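Local coordinates for protein PcaV transcriptional regulator (Streptomyces coelicolor, PDB 4G9Y) that binds 3,4-dihydroxybenzoate and, as a MarR-family winged helix-turn-helix protein, probably acts as a ligand-responsive DNA-binding transcription factor, at residues L81-R86 and R97-G102. Residues are numbered along the deposited sequence; the frame is centred on the assembly and turned at random.
Sequences LLDKVR and RLTDEG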
loop_
_atom_site.group_PDB
_atom_site.type_symbol
_atom_site.label_atom_id
_atom_site.label_comp_id
_atom_site.label_asym_id
_atom_site.label_seq_id
_atom_site.Cartn_x
_atom_site.Cartn_y
_atom_site.Cartn_z
ATOM N N LEU A 81 17.977 -7.849 -19.146
ATOM C CA LEU A 81 16.832 -8.756 -19.089
ATOM C C LEU A 81 15.831 -8.520 -20.203
ATOM O O LEU A 81 14.984 -9.375 -20.471
ATOM C CB LEU A 81 16.116 -8.652 -17.738
ATOM C CG LEU A 81 17.028 -8.943 -16.550
ATOM C CD1 LEU A 81 16.235 -8.899 -15.254
ATOM C CD2 LEU A 81 17.733 -10.276 -16.705
ATOM N N LEU A 82 15.898 -7.352 -20.834
ATOM C CA LEU A 82 15.044 -7.089 -21.987
ATOM C C LEU A 82 15.712 -6.171 -22.986
ATOM O O LEU A 82 16.620 -5.412 -22.637
ATOM C CB LEU A 82 13.654 -6.560 -21.570
ATOM C CG LEU A 82 13.357 -5.191 -20.954
ATOM C CD1 LEU A 82 13.627 -4.023 -21.893
ATOM C CD2 LEU A 82 11.890 -5.155 -20.516
ATOM N N ASP A 83 15.262 -6.259 -24.233
ATOM C CA ASP A 83 15.725 -5.381 -25.300
ATOM C C ASP A 83 14.562 -4.547 -25.827
ATOM O O ASP A 83 13.405 -4.954 -25.759
ATOM C CB ASP A 83 16.340 -6.182 -26.447
ATOM C CG ASP A 83 17.714 -6.759 -26.091
ATOM O OD1 ASP A 83 18.425 -6.153 -25.250
ATOM O OD2 ASP A 83 18.081 -7.822 -26.638
ATOM N N LYS A 84 14.890 -3.384 -26.363
ATOM C CA LYS A 84 13.893 -2.424 -26.808
ATOM C C LYS A 84 14.268 -2.032 -28.222
ATOM O O LYS A 84 15.411 -1.666 -28.486
ATOM C CB LYS A 84 13.916 -1.213 -25.873
ATOM C CG LYS A 84 12.982 -0.063 -26.222
ATOM C CD LYS A 84 12.885 0.885 -25.024
ATOM C CE LYS A 84 12.011 2.096 -25.298
ATOM N NZ LYS A 84 11.787 2.897 -24.057
ATOM N N VAL A 85 13.317 -2.152 -29.140
ATOM C CA VAL A 85 13.548 -1.817 -30.543
ATOM C C VAL A 85 12.497 -0.812 -31.003
ATOM O O VAL A 85 11.320 -0.980 -30.728
ATOM C CB VAL A 85 13.451 -3.079 -31.434
ATOM C CG1 VAL A 85 13.347 -2.705 -32.894
ATOM C CG2 VAL A 85 14.634 -3.993 -31.201
ATOM N N ARG A 86 12.919 0.241 -31.689
ATOM C CA ARG A 86 11.971 1.164 -32.293
ATOM C C ARG A 86 11.180 0.410 -33.361
ATOM O O ARG A 86 11.760 -0.300 -34.181
ATOM C CB ARG A 86 12.716 2.346 -32.904
ATOM C CG ARG A 86 11.835 3.393 -33.536
ATOM C CD ARG A 86 12.689 4.537 -34.047
ATOM N NE ARG A 86 11.989 5.366 -35.024
ATOM C CZ ARG A 86 11.918 5.088 -36.322
ATOM N NH1 ARG A 86 12.496 3.992 -36.797
ATOM N NH2 ARG A 86 11.264 5.900 -37.144
ATOM N N ARG A 97 11.289 -7.023 -25.921
ATOM C CA ARG A 97 11.444 -8.463 -25.978
ATOM C C ARG A 97 12.415 -8.900 -24.885
ATOM O O ARG A 97 13.406 -8.219 -24.643
ATOM C CB ARG A 97 11.988 -8.824 -27.354
ATOM C CG ARG A 97 12.044 -10.288 -27.653
ATOM C CD ARG A 97 12.421 -10.488 -29.111
ATOM N NE ARG A 97 11.460 -9.833 -29.996
ATOM C CZ ARG A 97 10.390 -10.433 -30.511
ATOM N NH1 ARG A 97 10.142 -11.711 -30.241
ATOM N NH2 ARG A 97 9.570 -9.756 -31.302
ATOM N N LEU A 98 12.138 -10.017 -24.212
ATOM C CA LEU A 98 13.067 -10.515 -23.191
ATOM C C LEU A 98 14.347 -11.032 -23.832
ATOM O O LEU A 98 14.324 -11.502 -24.961
ATOM C CB LEU A 98 12.436 -11.638 -22.379
ATOM C CG LEU A 98 11.207 -11.196 -21.586
ATOM C CD1 LEU A 98 10.815 -12.269 -20.628
ATOM C CD2 LEU A 98 11.530 -9.912 -20.845
ATOM N N THR A 99 15.455 -10.936 -23.108
ATOM C CA THR A 99 16.699 -11.557 -23.529
ATOM C C THR A 99 16.671 -12.988 -23.018
ATOM O O THR A 99 15.777 -13.347 -22.252
ATOM C CB THR A 99 17.898 -10.840 -22.904
ATOM O OG1 THR A 99 17.807 -10.926 -21.472
ATOM C CG2 THR A 99 17.921 -9.372 -23.319
ATOM N N ASP A 100 17.633 -13.808 -23.429
ATOM C CA ASP A 100 17.764 -15.156 -22.852
ATOM C C ASP A 100 17.837 -15.132 -21.319
ATOM O O ASP A 100 17.233 -15.968 -20.645
ATOM C CB ASP A 100 18.992 -15.886 -23.408
ATOM C CG ASP A 100 18.924 -16.089 -24.917
ATOM O OD1 ASP A 100 17.853 -15.866 -25.511
ATOM O OD2 ASP A 100 19.946 -16.483 -25.513
ATOM N N GLU A 101 18.578 -14.183 -20.760
ATOM C CA GLU A 101 18.673 -14.094 -19.306
ATOM C C GLU A 101 17.364 -13.605 -18.670
ATOM O O GLU A 101 17.003 -14.038 -17.576
ATOM C CB GLU A 101 19.882 -13.236 -18.887
ATOM C CG GLU A 101 20.105 -13.078 -17.376
ATOM C CD GLU A 101 20.321 -14.393 -16.619
ATOM O OE1 GLU A 101 20.429 -15.471 -17.242
ATOM O OE2 GLU A 101 20.390 -14.339 -15.373
ATOM N N GLY A 102 16.640 -12.726 -19.361
ATOM C CA GLY A 102 15.346 -12.271 -18.864
ATOM C C GLY A 102 14.370 -13.434 -18.771
ATOM O O GLY A 102 13.586 -13.528 -17.835
#
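The Asp83 carboxylate and the Leu81 peptide carbonyl are the flat groups that meet Thr99. Thr99 CG2 lies over one face of the Asp83 carboxylate, 3.7 Å from Asp83 OD2 and almost as near Asp83 OD1, the side chains crossing at about a right angle. Thr99 N hydrogen-bonds Leu81 O at 3.1 Å from above the carbonyl plane, 60° out of it. Gly102 CA also lies 3.3 Å from Leu81 O, a CA-H...O contact where the first helical turn passes this carbonyl. Thr99 N-caps helix 100-121: OG1 lies between the backbone N and the carbonyl carbon (chi1 61°), where it accepts from Gly102 N at 3.0 Å, and its hydroxyl donates to Gly80 O. Asp83 and Arg97 form an antiparallel hydrogen-bonded pair, Asp83 N reaching Arg97 O at 2.7 Å and Arg97 N returning to Asp83 O at 3.0 Å. Leu82 and Leu98 form the next, non-hydrogen-bonded pair; their side chains diverge, yet Leu98 CD2 comes within 4.0 Å of Leu82 CB, and both pack on Leu47. Leu81 CD2 lies alongside Glu101 CG, while the Glu101 carboxylate pairs with Arg104. This is the base of the beta-hairpin wing of a MarR-type winged helix-turn-helix, leading into helix 100-121.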